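Local atomic coordinates of OxyR (Porphyromonas gingivalis, PDB entry 3HO7), a protein that probably acts as a redox-sensitive transcriptional activator of the LysR family that binds DNA, represented here by its regulatory domain alone. Residues Leu25-Phe30 / Val166-Pro171; Arg110-Asp115 / Arg150-Gly155; Leu124-Gln129 / Arg178-Pro183; Gly143-Phe148 / Thr159-Leu164. All blocks are in the same frame, centred on the assembly; numbering follows the deposited sequence.

Contact 1: Leu25-Phe30 / Val166-Pro171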
loop_
_atom_site.group_PDB
_atom_site.type_symbol
_atom_site.label_atom_id
_atom_site.label_comp_id
_atom_site.label_asym_id
_atom_site.label_seq_id
_atom_site.Cartn_x
_atom_site.Cartn_y
_atom_site.Cartn_z
ATOM N N LEU A 25 -4.129 -0.733 11.811
ATOM C CA LEU A 25 -5.089 -1.306 12.755
ATOM C C LEU A 25 -4.972 -2.821 12.894
ATOM O O LEU A 25 -4.947 -3.349 14.004
ATOM C CB LEU A 25 -6.519 -0.938 12.359
ATOM C CG LEU A 25 -7.605 -1.577 13.227
ATOM C CD1 LEU A 25 -7.400 -1.198 14.688
ATOM C CD2 LEU A 25 -8.992 -1.176 12.750
ATOM N N LEU A 26 -4.915 -3.522 11.768
ATOM C CA LEU A 26 -4.973 -4.982 11.791
ATOM C C LEU A 26 -3.856 -5.640 12.605
ATOM O O LEU A 26 -4.102 -6.602 13.331
ATOM C CB LEU A 26 -5.038 -5.545 10.369
ATOM C CG LEU A 26 -6.288 -5.097 9.606
ATOM C CD1 LEU A 26 -6.338 -5.733 8.227
ATOM C CD2 LEU A 26 -7.554 -5.411 10.395
ATOM N N PRO A 27 -2.621 -5.130 12.488
ATOM C CA PRO A 27 -1.572 -5.703 13.321
ATOM C C PRO A 27 -2.000 -5.761 14.787
ATOM O O PRO A 27 -1.624 -6.687 15.505
ATOM C CB PRO A 27 -0.417 -4.718 13.141
ATOM C CG PRO A 27 -0.611 -4.184 11.765
ATOM C CD PRO A 27 -2.103 -4.108 11.563
ATOM N N ARG A 28 -2.790 -4.782 15.216
ATOM C CA ARG A 28 -3.228 -4.701 16.610
ATOM C C ARG A 28 -4.396 -5.636 16.910
ATOM O O ARG A 28 -4.507 -6.172 18.014
ATOM C CB ARG A 28 -3.633 -3.268 16.953
ATOM C CG ARG A 28 -2.529 -2.243 16.784
ATOM C CD ARG A 28 -3.109 -0.845 16.636
ATOM N NE ARG A 28 -2.117 0.186 16.913
ATOM C CZ ARG A 28 -1.949 0.754 18.102
ATOM N NH1 ARG A 28 -2.712 0.395 19.126
ATOM N NH2 ARG A 28 -1.021 1.686 18.268
ATOM N N VAL A 29 -5.268 -5.830 15.925
ATOM C CA VAL A 29 -6.514 -6.564 16.139
ATOM C C VAL A 29 -6.375 -8.077 15.979
ATOM O O VAL A 29 -7.051 -8.845 16.667
ATOM C CB VAL A 29 -7.631 -6.064 15.197
ATOM C CG1 VAL A 29 -7.694 -4.545 15.210
ATOM C CG2 VAL A 29 -7.405 -6.580 13.783
ATOM N N PHE A 30 -5.505 -8.505 15.070
ATOM C CA PHE A 30 -5.387 -9.924 14.740
ATOM C C PHE A 30 -5.190 -10.816 15.968
ATOM O O PHE A 30 -5.883 -11.822 16.125
ATOM C CB PHE A 30 -4.281 -10.144 13.705
ATOM C CG PHE A 30 -4.738 -9.938 12.287
ATOM C CD1 PHE A 30 -5.940 -9.300 12.021
ATOM C CD2 PHE A 30 -3.961 -10.367 11.224
ATOM C CE1 PHE A 30 -6.367 -9.106 10.719
ATOM C CE2 PHE A 30 -4.381 -10.174 9.919
ATOM C CZ PHE A 30 -5.583 -9.543 9.667
ATOM N N VAL A 166 2.546 6.057 13.561
ATOM C CA VAL A 166 3.708 6.632 14.231
ATOM C C VAL A 166 4.495 5.605 15.044
ATOM O O VAL A 166 5.720 5.547 14.957
ATOM C CB VAL A 166 3.314 7.824 15.125
ATOM C CG1 VAL A 166 4.550 8.474 15.717
ATOM C CG2 VAL A 166 2.514 8.837 14.320
ATOM N N GLU A 167 3.793 4.790 15.827
ATOM C CA GLU A 167 4.454 3.775 16.648
ATOM C C GLU A 167 5.137 2.707 15.800
ATOM O O GLU A 167 5.987 1.962 16.291
ATOM C CB GLU A 167 3.462 3.139 17.623
ATOM C CG GLU A 167 2.013 3.400 17.272
ATOM C CD GLU A 167 1.642 4.860 17.441
ATOM O OE1 GLU A 167 0.620 5.289 16.866
ATOM O OE2 GLU A 167 2.379 5.580 18.149
ATOM N N GLN A 168 4.765 2.640 14.525
ATOM C CA GLN A 168 5.384 1.702 13.597
ATOM C C GLN A 168 6.631 2.316 12.974
ATOM O O GLN A 168 7.430 1.616 12.351
ATOM C CB GLN A 168 4.404 1.320 12.490
ATOM C CG GLN A 168 3.170 0.585 12.975
ATOM C CD GLN A 168 2.170 0.334 11.867
ATOM O OE1 GLN A 168 2.076 1.107 10.912
ATOM N NE2 GLN A 168 1.414 -0.751 11.988
ATOM N N LEU A 169 6.787 3.625 13.147
ATOM C CA LEU A 169 7.892 4.359 12.535
ATOM C C LEU A 169 9.222 4.152 13.250
ATOM O O LEU A 169 9.268 3.944 14.464
ATOM C CB LEU A 169 7.578 5.856 12.484
ATOM C CG LEU A 169 6.286 6.279 11.784
ATOM C CD1 LEU A 169 6.024 7.760 12.003
ATOM C CD2 LEU A 169 6.334 5.953 10.295
ATOM N N SER A 170 10.303 4.215 12.479
ATOM C CA SER A 170 11.653 4.156 13.020
ATOM C C SER A 170 12.047 5.519 13.577
ATOM O O SER A 170 11.397 6.524 13.287
ATOM C CB SER A 170 12.638 3.752 11.922
ATOM O OG SER A 170 12.722 4.762 10.929
ATOM N N PRO A 171 13.118 5.559 14.382
ATOM C CA PRO A 171 13.626 6.822 14.899
ATOM C C PRO A 171 13.790 7.854 13.789
ATOM O O PRO A 171 13.404 9.008 13.957
ATOM C CB PRO A 171 14.992 6.435 15.460
ATOM C CG PRO A 171 14.821 5.026 15.891
ATOM C CD PRO A 171 13.851 4.402 14.924
#
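Pro27 and Gln168 meet first along helix 22-36: CG of the proline ring stands 4.0 Å from the amide nitrogen NE2 of Gln168, the two side chains crossing at about a right angle. The glutamine reaches that far because its chain runs straight beyond CG (chi2 175°), and its amide is fixed by a hydrogen bond from NE2 to Pro23 O, just ahead of the segment. At Pro27 and Arg28 the helix is kinked, and Leu25 O takes up both Arg28 N and Val29 N. Arg28 follows with a chain extended from CG to NE. Its NH2 comes within 3.6 Å of Glu167 CG, a methylene lying at the edge of the guanidinium and in its plane. Arg28 NH2 and Glu167 OE1 remain 4.2 Å apart, too far for a salt bridge, with the guanidinium and carboxylate planes perpendicular; any attraction is therefore probably long-range, and the firmer partner of the arginine is Ala213 O, bonded to NH1. Little surface is buried, 106 Å² over both sides. This is thin packing between the helix and the turn before helix 171-174. Around it, Leu25 and Val29 rest on Leu210 of helix 200-211, Leu25 also touches Tyr81 of strand 75-89, and Pro27 and Gln168 both pack on Arg150 of the second subunit.

Contact 2: Arg110-Asp115 / Arg150-Gly155; sequences RLWLLD and RLVESG
Leu151 lays one methyl over the indole of Trp112. CD1 sits 3.8 Å from the centroid of the six-membered ring and 19° off its normal, a CH-pi contact made squarely over the face, with Trp112 CE2 the nearest ring atom to Leu151 CD1 at 3.6 Å. Trp112 CG lies beside the backbone N (chi1 -53°), which directs the indole to the helix; Leu151 holds its CG likewise (chi1 -75°), and the two side chains cross at about a right angle. Val152 approaches differently: its CG2 lies near the indole plane, 4.4 Å from Trp112 CD1 at the ring edge. The indole is also pinned by its polar edge, since NE1 bonds to Gln156 O just beyond the helix, and its ring meets that of Phe148. Arg110 bends at chi3, which brings NH2 to 3.4 Å from Gly155 O, in the plane of the guanidinium; its NE forms a salt bridge with Glu93. Gly155, with positive phi, closes the helix in a Schellman motif. On the helix, Arg150 grips Glu153 side-on, NH1 reaching OE2 of that carboxylate at 2.9 Å and NE taking the other oxygen. The chemistry is thus divided: a buried apolar centre, with a CH-pi contact at its middle, packs the 110-115 segment against helix 145-153, while the charged side chains find their salt bridges around it.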
loop_
_atom_site.group_PDB
_atom_site.type_symbol
_atom_site.label_atom_id
_atom_site.label_comp_id
_atom_site.label_asym_id
_atom_site.label_seq_id
_atom_site.Cartn_x
_atom_site.Cartn_y
_atom_site.Cartn_z
ATOM N N ARG A 110 4.664 20.241 -4.246
ATOM C CA ARG A 110 5.451 19.194 -3.601
ATOM C C ARG A 110 4.626 18.438 -2.565
ATOM O O ARG A 110 5.164 17.924 -1.586
ATOM C CB ARG A 110 6.707 19.785 -2.957
ATOM C CG ARG A 110 7.648 20.454 -3.950
ATOM C CD ARG A 110 8.838 21.095 -3.254
ATOM N NE ARG A 110 9.672 20.112 -2.569
ATOM C CZ ARG A 110 10.520 19.294 -3.183
ATOM N NH1 ARG A 110 10.645 19.334 -4.504
ATOM N NH2 ARG A 110 11.242 18.433 -2.480
ATOM N N LEU A 111 3.320 18.372 -2.800
ATOM C CA LEU A 111 2.394 17.709 -1.891
ATOM C C LEU A 111 1.840 16.436 -2.522
ATOM O O LEU A 111 1.450 16.431 -3.691
ATOM C CB LEU A 111 1.245 18.655 -1.538
ATOM C CG LEU A 111 0.144 18.130 -0.616
ATOM C CD1 LEU A 111 0.711 17.839 0.766
ATOM C CD2 LEU A 111 -1.006 19.124 -0.529
ATOM N N TRP A 112 1.824 15.351 -1.753
ATOM C CA TRP A 112 1.261 14.101 -2.239
ATOM C C TRP A 112 -0.027 13.841 -1.480
ATOM O O TRP A 112 -0.019 13.690 -0.263
ATOM C CB TRP A 112 2.237 12.946 -2.019
ATOM C CG TRP A 112 3.600 13.198 -2.578
ATOM C CD1 TRP A 112 4.740 13.444 -1.876
ATOM C CD2 TRP A 112 3.964 13.235 -3.961
ATOM N NE1 TRP A 112 5.794 13.630 -2.734
ATOM C CE2 TRP A 112 5.344 13.507 -4.021
ATOM C CE3 TRP A 112 3.258 13.066 -5.155
ATOM C CZ2 TRP A 112 6.031 13.611 -5.227
ATOM C CZ3 TRP A 112 3.940 13.170 -6.348
ATOM C CH2 TRP A 112 5.313 13.440 -6.377
ATOM N N LEU A 113 -1.135 13.778 -2.206
ATOM C CA LEU A 113 -2.429 13.582 -1.579
ATOM C C LEU A 113 -3.097 12.314 -2.067
ATOM O O LEU A 113 -3.197 12.077 -3.266
ATOM C CB LEU A 113 -3.341 14.779 -1.846
ATOM C CG LEU A 113 -2.894 16.136 -1.302
ATOM C CD1 LEU A 113 -3.880 17.218 -1.704
ATOM C CD2 LEU A 113 -2.732 16.094 0.206
ATOM N N LEU A 114 -3.561 11.500 -1.131
ATOM C CA LEU A 114 -4.285 10.303 -1.497
ATOM C C LEU A 114 -5.669 10.745 -1.938
ATOM O O LEU A 114 -6.343 11.488 -1.233
ATOM C CB LEU A 114 -4.388 9.358 -0.300
ATOM C CG LEU A 114 -3.067 8.791 0.224
ATOM C CD1 LEU A 114 -3.233 8.209 1.618
ATOM C CD2 LEU A 114 -2.512 7.751 -0.734
ATOM N N ASP A 115 -6.088 10.279 -3.104
ATOM C CA ASP A 115 -7.413 10.590 -3.629
ATOM C C ASP A 115 -8.497 10.340 -2.583
ATOM O O ASP A 115 -9.364 11.185 -2.363
ATOM C CB ASP A 115 -7.703 9.765 -4.887
ATOM C CG ASP A 115 -6.765 10.097 -6.033
ATOM O OD1 ASP A 115 -6.317 11.259 -6.123
ATOM O OD2 ASP A 115 -6.480 9.194 -6.849
ATOM N N ARG A 150 7.541 6.768 1.174
ATOM C CA ARG A 150 8.843 6.457 0.608
ATOM C C ARG A 150 9.395 7.689 -0.106
ATOM O O ARG A 150 10.592 7.958 -0.060
ATOM C CB ARG A 150 8.751 5.267 -0.349
ATOM C CG ARG A 150 8.301 3.962 0.301
ATOM C CD ARG A 150 9.266 3.505 1.381
ATOM N NE ARG A 150 8.918 4.064 2.682
ATOM C CZ ARG A 150 7.963 3.576 3.469
ATOM N NH1 ARG A 150 7.706 4.146 4.639
ATOM N NH2 ARG A 150 7.264 2.517 3.085
ATOM N N LEU A 151 8.511 8.444 -0.752
ATOM C CA LEU A 151 8.935 9.648 -1.466
ATOM C C LEU A 151 9.451 10.689 -0.483
ATOM O O LEU A 151 10.535 11.249 -0.660
ATOM C CB LEU A 151 7.784 10.223 -2.294
ATOM C CG LEU A 151 7.437 9.465 -3.576
ATOM C CD1 LEU A 151 6.108 9.945 -4.146
ATOM C CD2 LEU A 151 8.555 9.613 -4.588
ATOM N N VAL A 152 8.672 10.940 0.562
ATOM C CA VAL A 152 9.045 11.920 1.571
ATOM C C VAL A 152 10.372 11.562 2.233
ATOM O O VAL A 152 11.235 12.419 2.415
ATOM C CB VAL A 152 7.949 12.070 2.644
ATOM C CG1 VAL A 152 8.408 13.013 3.745
ATOM C CG2 VAL A 152 6.657 12.563 2.010
ATOM N N GLU A 153 10.535 10.291 2.583
ATOM C CA GLU A 153 11.755 9.835 3.239
ATOM C C GLU A 153 12.985 10.001 2.347
ATOM O O GLU A 153 14.115 10.036 2.830
ATOM C CB GLU A 153 11.595 8.384 3.694
ATOM C CG GLU A 153 10.479 8.196 4.713
ATOM C CD GLU A 153 10.055 6.749 4.856
ATOM O OE1 GLU A 153 10.677 5.878 4.209
ATOM O OE2 GLU A 153 9.092 6.488 5.609
ATOM N N SER A 154 12.736 10.093 1.044
ATOM C CA SER A 154 13.783 10.234 0.043
ATOM C C SER A 154 14.071 11.703 -0.234
ATOM O O SER A 154 14.887 12.035 -1.091
ATOM C CB SER A 154 13.395 9.515 -1.250
ATOM O OG SER A 154 12.176 10.012 -1.764
ATOM N N GLY A 155 13.395 12.579 0.499
ATOM C CA GLY A 155 13.577 14.009 0.337
ATOM C C GLY A 155 12.680 14.684 -0.681
ATOM O O GLY A 155 12.870 15.857 -0.990
#

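Contact 3: Leu124-Gln129 / Arg178-Pro183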
loop_
_atom_site.group_PDB
_atom_site.type_symbol
_atom_site.label_atom_id
_atom_site.label_comp_id
_atom_site.label_asym_id
_atom_site.label_seq_id
_atom_site.Cartn_x
_atom_site.Cartn_y
_atom_site.Cartn_z
ATOM N N LEU A 124 -9.601 16.887 3.615
ATOM C CA LEU A 124 -8.616 17.917 3.924
ATOM C C LEU A 124 -8.679 19.006 2.855
ATOM O O LEU A 124 -7.690 19.294 2.179
ATOM C CB LEU A 124 -7.212 17.316 4.010
ATOM C CG LEU A 124 -6.973 16.370 5.191
ATOM C CD1 LEU A 124 -5.593 15.732 5.113
ATOM C CD2 LEU A 124 -7.154 17.109 6.507
ATOM N N VAL A 125 -9.856 19.607 2.723
ATOM C CA VAL A 125 -10.147 20.532 1.632
ATOM C C VAL A 125 -9.126 21.655 1.471
ATOM O O VAL A 125 -8.881 22.118 0.358
ATOM C CB VAL A 125 -11.553 21.148 1.781
ATOM C CG1 VAL A 125 -11.647 21.954 3.068
ATOM C CG2 VAL A 125 -11.883 22.012 0.575
ATOM N N ARG A 126 -8.533 22.093 2.577
ATOM C CA ARG A 126 -7.579 23.196 2.534
ATOM C C ARG A 126 -6.391 22.857 1.640
ATOM O O ARG A 126 -5.646 23.743 1.217
ATOM C CB ARG A 126 -7.093 23.549 3.943
ATOM C CG ARG A 126 -5.947 22.681 4.437
ATOM C CD ARG A 126 -5.680 22.906 5.916
ATOM N NE ARG A 126 -6.736 22.338 6.747
ATOM C CZ ARG A 126 -6.695 22.282 8.074
ATOM N NH1 ARG A 126 -5.647 22.761 8.728
ATOM N NH2 ARG A 126 -7.704 21.745 8.747
ATOM N N PHE A 127 -6.218 21.570 1.354
ATOM C CA PHE A 127 -5.111 21.112 0.521
ATOM C C PHE A 127 -5.608 20.448 -0.756
ATOM O O PHE A 127 -5.027 20.625 -1.827
ATOM C CB PHE A 127 -4.220 20.143 1.302
ATOM C CG PHE A 127 -3.664 20.726 2.567
ATOM C CD1 PHE A 127 -2.551 21.548 2.535
ATOM C CD2 PHE A 127 -4.260 20.460 3.789
ATOM C CE1 PHE A 127 -2.037 22.090 3.697
ATOM C CE2 PHE A 127 -3.751 20.997 4.955
ATOM C CZ PHE A 127 -2.638 21.815 4.908
ATOM N N CYS A 128 -6.687 19.682 -0.637
ATOM C CA CYS A 128 -7.262 18.989 -1.782
ATOM C C CYS A 128 -7.644 19.964 -2.890
ATOM O O CYS A 128 -7.539 19.642 -4.074
ATOM C CB CYS A 128 -8.485 18.179 -1.356
ATOM S SG CYS A 128 -8.114 16.831 -0.214
ATOM N N GLN A 129 -8.083 21.155 -2.500
ATOM C CA GLN A 129 -8.555 22.147 -3.461
ATOM C C GLN A 129 -7.711 23.417 -3.462
ATOM O O GLN A 129 -8.158 24.462 -3.932
ATOM C CB GLN A 129 -10.018 22.501 -3.184
ATOM C CG GLN A 129 -10.987 21.361 -3.440
ATOM C CD GLN A 129 -10.980 20.910 -4.888
ATOM O OE1 GLN A 129 -10.264 21.471 -5.719
ATOM N NE2 GLN A 129 -11.776 19.895 -5.197
ATOM N N ARG A 178 5.462 16.053 11.643
ATOM C CA ARG A 178 5.085 17.358 12.161
ATOM C C ARG A 178 3.577 17.370 12.351
ATOM O O ARG A 178 2.826 17.267 11.384
ATOM C CB ARG A 178 5.479 18.468 11.183
ATOM C CG ARG A 178 6.958 18.540 10.861
ATOM C CD ARG A 178 7.758 19.091 12.026
ATOM N NE ARG A 178 9.161 19.284 11.675
ATOM C CZ ARG A 178 10.064 18.309 11.664
ATOM N NH1 ARG A 178 9.705 17.070 11.980
ATOM N NH2 ARG A 178 11.324 18.567 11.338
ATOM N N PRO A 179 3.117 17.489 13.603
ATOM C CA PRO A 179 1.678 17.589 13.807
ATOM C C PRO A 179 1.150 18.928 13.305
ATOM O O PRO A 179 1.931 19.837 13.028
ATOM C CB PRO A 179 1.529 17.494 15.327
ATOM C CG PRO A 179 2.842 17.945 15.869
ATOM C CD PRO A 179 3.873 17.526 14.867
ATOM N N PHE A 180 -0.168 19.046 13.191
ATOM C CA PHE A 180 -0.787 20.299 12.773
ATOM C C PHE A 180 -0.902 21.261 13.951
ATOM O O PHE A 180 -0.951 20.838 15.106
ATOM C CB PHE A 180 -2.186 20.037 12.208
ATOM C CG PHE A 180 -2.195 19.569 10.777
ATOM C CD1 PHE A 180 -1.868 18.262 10.455
ATOM C CD2 PHE A 180 -2.550 20.438 9.757
ATOM C CE1 PHE A 180 -1.888 17.829 9.134
ATOM C CE2 PHE A 180 -2.570 20.016 8.440
ATOM C CZ PHE A 180 -2.239 18.709 8.128
ATOM N N GLY A 181 -0.940 22.557 13.659
ATOM C CA GLY A 181 -1.338 23.528 14.667
ATOM C C GLY A 181 -2.815 23.315 14.945
ATOM O O GLY A 181 -3.540 22.804 14.090
ATOM N N MET A 182 -3.259 23.689 16.139
ATOM C CA MET A 182 -4.663 23.542 16.518
ATOM C C MET A 182 -5.542 24.533 15.762
ATOM O O MET A 182 -5.154 25.686 15.565
ATOM C CB MET A 182 -4.837 23.735 18.026
ATOM C CG MET A 182 -4.162 22.669 18.874
ATOM S SD MET A 182 -4.501 22.870 20.632
ATOM C CE MET A 182 -3.729 21.400 21.302
ATOM N N PRO A 183 -6.739 24.087 15.346
ATOM C CA PRO A 183 -7.248 22.742 15.603
ATOM C C PRO A 183 -6.595 21.695 14.704
ATOM O O PRO A 183 -6.306 21.967 13.540
ATOM C CB PRO A 183 -8.733 22.870 15.262
ATOM C CG PRO A 183 -8.768 23.906 14.202
ATOM C CD PRO A 183 -7.691 24.895 14.565
HETATM O O HOH W 1 -5.045 23.188 11.837
#
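Phe127 and Phe180 join helix 125-128 to the loop before strand 184-194 in the regulatory domain, which has the periplasmic-binding-protein-like fold of LysR regulators. The tight part is aromatic. Phe127 CE2 arrives at the edge of the Phe180 ring, in its plane, 3.8 Å from Phe180 CE2, the two side chains coming from opposite directions. Phe160 meets both rings, and Val106 and Leu111 also touch Phe127, completing a buried apolar cluster. One residue on from Phe127, Cys128 forms a disulfide with Cys119, so this packing flanks a bond consistent with the oxidised form, as in E. coli OxyR.

The outer side is looser. Arg126 is exposed and passes Phe180 in the opposite direction, its guanidinium plane 79° from the ring, with NH1 4.0 Å from Phe180 CD2. Its CG lies between the backbone N and the carbonyl carbon (chi1 84°), and a bend at chi3 then turns the guanidinium toward the loop. There Arg126 NH1 donates to a water whose O is 3.2 Å away, in the guanidinium plane.

Contact 4: Gly143-Phe148 / Thr159-Leu164; sequences GSMEAF and TFIPQL
Helix 145-153 and the strand that follows it, 158-162, pack on each other in the regulatory domain, Met145 and Phe148 lying against the strand from Thr159 to Pro162. Met145 sends CG opposite the backbone nitrogen (chi1 -176°), then folds at chi2 and chi3, which curls the thioether back toward the strand. SD comes to rest 3.4 Å from Phe160 O and 4.0 Å from Ile161 CG2. Beyond it, the terminal methyl touches the Pro162 ring, Met145 CE being 3.9 Å from Pro162 CD. Phe160 O has a polar partner of its own in His118 NE2. One turn further, Phe148 crosses Thr159 at about a right angle: its CB lies 3.6 Å from Thr159 OG1, and the hydroxyl is hydrogen-bonded to Trp112 O. The helix start is capped: Ser144 is the N-cap, its OG accepting from Ala147 N at 3.0 Å and nearly straight (170°), while Ser144 O lies 3.6 Å above one face of the Phe148 ring, offset toward its rim. All the residues that touch across the contact are buried. Strand 158-162 is itself held antiparallel to strand 75-89, Tyr24 of helix 22-36 covers Met145 and Pro162, and Glu146 bonds to Tyr24 of the second subunit.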
loop_
_atom_site.group_PDB
_atom_site.type_symbol
_atom_site.label_atom_id
_atom_site.label_comp_id
_atom_site.label_asym_id
_atom_site.label_seq_id
_atom_site.Cartn_x
_atom_site.Cartn_y
_atom_site.Cartn_z
ATOM N N GLY A 143 -2.095 6.639 -5.995
ATOM C CA GLY A 143 -0.929 6.338 -5.173
ATOM C C GLY A 143 -1.281 5.716 -3.837
ATOM O O GLY A 143 -2.423 5.800 -3.379
ATOM N N SER A 144 -0.292 5.087 -3.210
ATOM C CA SER A 144 -0.489 4.454 -1.913
ATOM C C SER A 144 0.277 5.213 -0.838
ATOM O O SER A 144 1.266 5.890 -1.131
ATOM C CB SER A 144 -0.004 3.003 -1.950
ATOM O OG SER A 144 1.410 2.944 -1.875
ATOM N N MET A 145 -0.185 5.096 0.405
ATOM C CA MET A 145 0.489 5.722 1.531
ATOM C C MET A 145 1.951 5.307 1.552
ATOM O O MET A 145 2.841 6.116 1.848
ATOM C CB MET A 145 -0.174 5.309 2.848
ATOM C CG MET A 145 0.407 6.007 4.068
ATOM S SD MET A 145 -0.197 7.695 4.243
ATOM C CE MET A 145 -1.948 7.401 4.479
ATOM N N GLU A 146 2.187 4.035 1.241
ATOM C CA GLU A 146 3.526 3.474 1.226
ATOM C C GLU A 146 4.387 4.282 0.267
ATOM O O GLU A 146 5.454 4.777 0.632
ATOM C CB GLU A 146 3.487 2.010 0.784
ATOM C CG GLU A 146 4.827 1.300 0.886
ATOM C CD GLU A 146 4.795 -0.117 0.337
ATOM O OE1 GLU A 146 3.739 -0.543 -0.173
ATOM O OE2 GLU A 146 5.834 -0.805 0.412
ATOM N N ALA A 147 3.906 4.419 -0.961
ATOM C CA ALA A 147 4.638 5.164 -1.975
ATOM C C ALA A 147 4.918 6.595 -1.530
ATOM O O ALA A 147 6.048 7.071 -1.631
ATOM C CB ALA A 147 3.882 5.150 -3.293
ATOM N N PHE A 148 3.888 7.284 -1.045
ATOM C CA PHE A 148 4.041 8.668 -0.593
ATOM C C PHE A 148 5.076 8.802 0.525
ATOM O O PHE A 148 5.905 9.705 0.504
ATOM C CB PHE A 148 2.708 9.256 -0.130
ATOM C CG PHE A 148 1.706 9.442 -1.232
ATOM C CD1 PHE A 148 2.110 9.500 -2.555
ATOM C CD2 PHE A 148 0.359 9.585 -0.939
ATOM C CE1 PHE A 148 1.182 9.677 -3.571
ATOM C CE2 PHE A 148 -0.572 9.761 -1.947
ATOM C CZ PHE A 148 -0.158 9.810 -3.265
ATOM N N THR A 159 3.545 14.744 2.685
ATOM C CA THR A 159 2.317 13.960 2.673
ATOM C C THR A 159 1.752 13.904 4.088
ATOM O O THR A 159 2.362 14.417 5.027
ATOM C CB THR A 159 2.563 12.529 2.167
ATOM O OG1 THR A 159 1.308 11.904 1.866
ATOM C CG2 THR A 159 3.294 11.709 3.218
ATOM N N PHE A 160 0.587 13.284 4.242
ATOM C CA PHE A 160 -0.047 13.180 5.551
ATOM C C PHE A 160 -0.230 11.726 5.971
ATOM O O PHE A 160 -0.729 10.908 5.201
ATOM C CB PHE A 160 -1.379 13.928 5.555
ATOM C CG PHE A 160 -1.237 15.400 5.289
ATOM C CD1 PHE A 160 -0.440 16.187 6.105
ATOM C CD2 PHE A 160 -1.896 15.998 4.227
ATOM C CE1 PHE A 160 -0.297 17.545 5.867
ATOM C CE2 PHE A 160 -1.758 17.357 3.985
ATOM C CZ PHE A 160 -0.957 18.130 4.805
ATOM N N ILE A 161 0.185 11.408 7.191
ATOM C CA ILE A 161 0.088 10.036 7.687
ATOM C C ILE A 161 -0.818 9.933 8.910
ATOM O O ILE A 161 -0.978 10.896 9.653
ATOM C CB ILE A 161 1.473 9.447 8.020
ATOM C CG1 ILE A 161 2.152 10.247 9.131
ATOM C CG2 ILE A 161 2.353 9.424 6.778
ATOM C CD1 ILE A 161 3.422 9.598 9.651
ATOM N N PRO A 162 -1.411 8.751 9.118
ATOM C CA PRO A 162 -2.331 8.532 10.225
ATOM C C PRO A 162 -1.576 8.329 11.531
ATOM O O PRO A 162 -0.496 7.743 11.531
ATOM C CB PRO A 162 -3.064 7.240 9.827
ATOM C CG PRO A 162 -2.491 6.821 8.476
ATOM C CD PRO A 162 -1.190 7.525 8.339
ATOM N N GLN A 163 -2.151 8.807 12.633
ATOM C CA GLN A 163 -1.506 8.718 13.940
ATOM C C GLN A 163 -1.065 7.296 14.287
ATOM O O GLN A 163 0.021 7.094 14.827
ATOM C CB GLN A 163 -2.432 9.260 15.032
ATOM C CG GLN A 163 -2.002 8.909 16.450
ATOM C CD GLN A 163 -0.617 9.423 16.794
ATOM O OE1 GLN A 163 -0.213 10.499 16.352
ATOM N NE2 GLN A 163 0.116 8.655 17.594
ATOM N N LEU A 164 -1.907 6.315 13.974
ATOM C CA LEU A 164 -1.619 4.923 14.318
ATOM C C LEU A 164 -0.318 4.397 13.709
ATOM O O LEU A 164 0.226 3.394 14.169
ATOM C CB LEU A 164 -2.782 4.012 13.920
ATOM C CG LEU A 164 -4.093 4.211 14.681
ATOM C CD1 LEU A 164 -5.140 3.210 14.219
ATOM C CD2 LEU A 164 -3.864 4.093 16.179
#

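How the contacts relate
Contact 4 lies nearest the chain centre, 9 Å from it, and the others gather round it. Contact 2 is its closest neighbour, 8 Å between centres: both use helix 145-153, and Leu114 of contact 2 packs on Met145 and Phe148. Contact 3, 14 Å from contact 4, joins it through Phe160, whose CD2 is 3.8 Å from Leu124 CD1, and reaches contact 2 where Leu111 CD2 touches Phe127 CB. Leu113 of contact 2 also packs on Cys128, the disulfide cysteine of contact 3. Contact 1 meets contact 4 through Leu169 and Ile161. Although contacts 1 and 2 do not touch within a chain, they meet across the dimer, Pro27 of one subunit packing on Leu151 of the other.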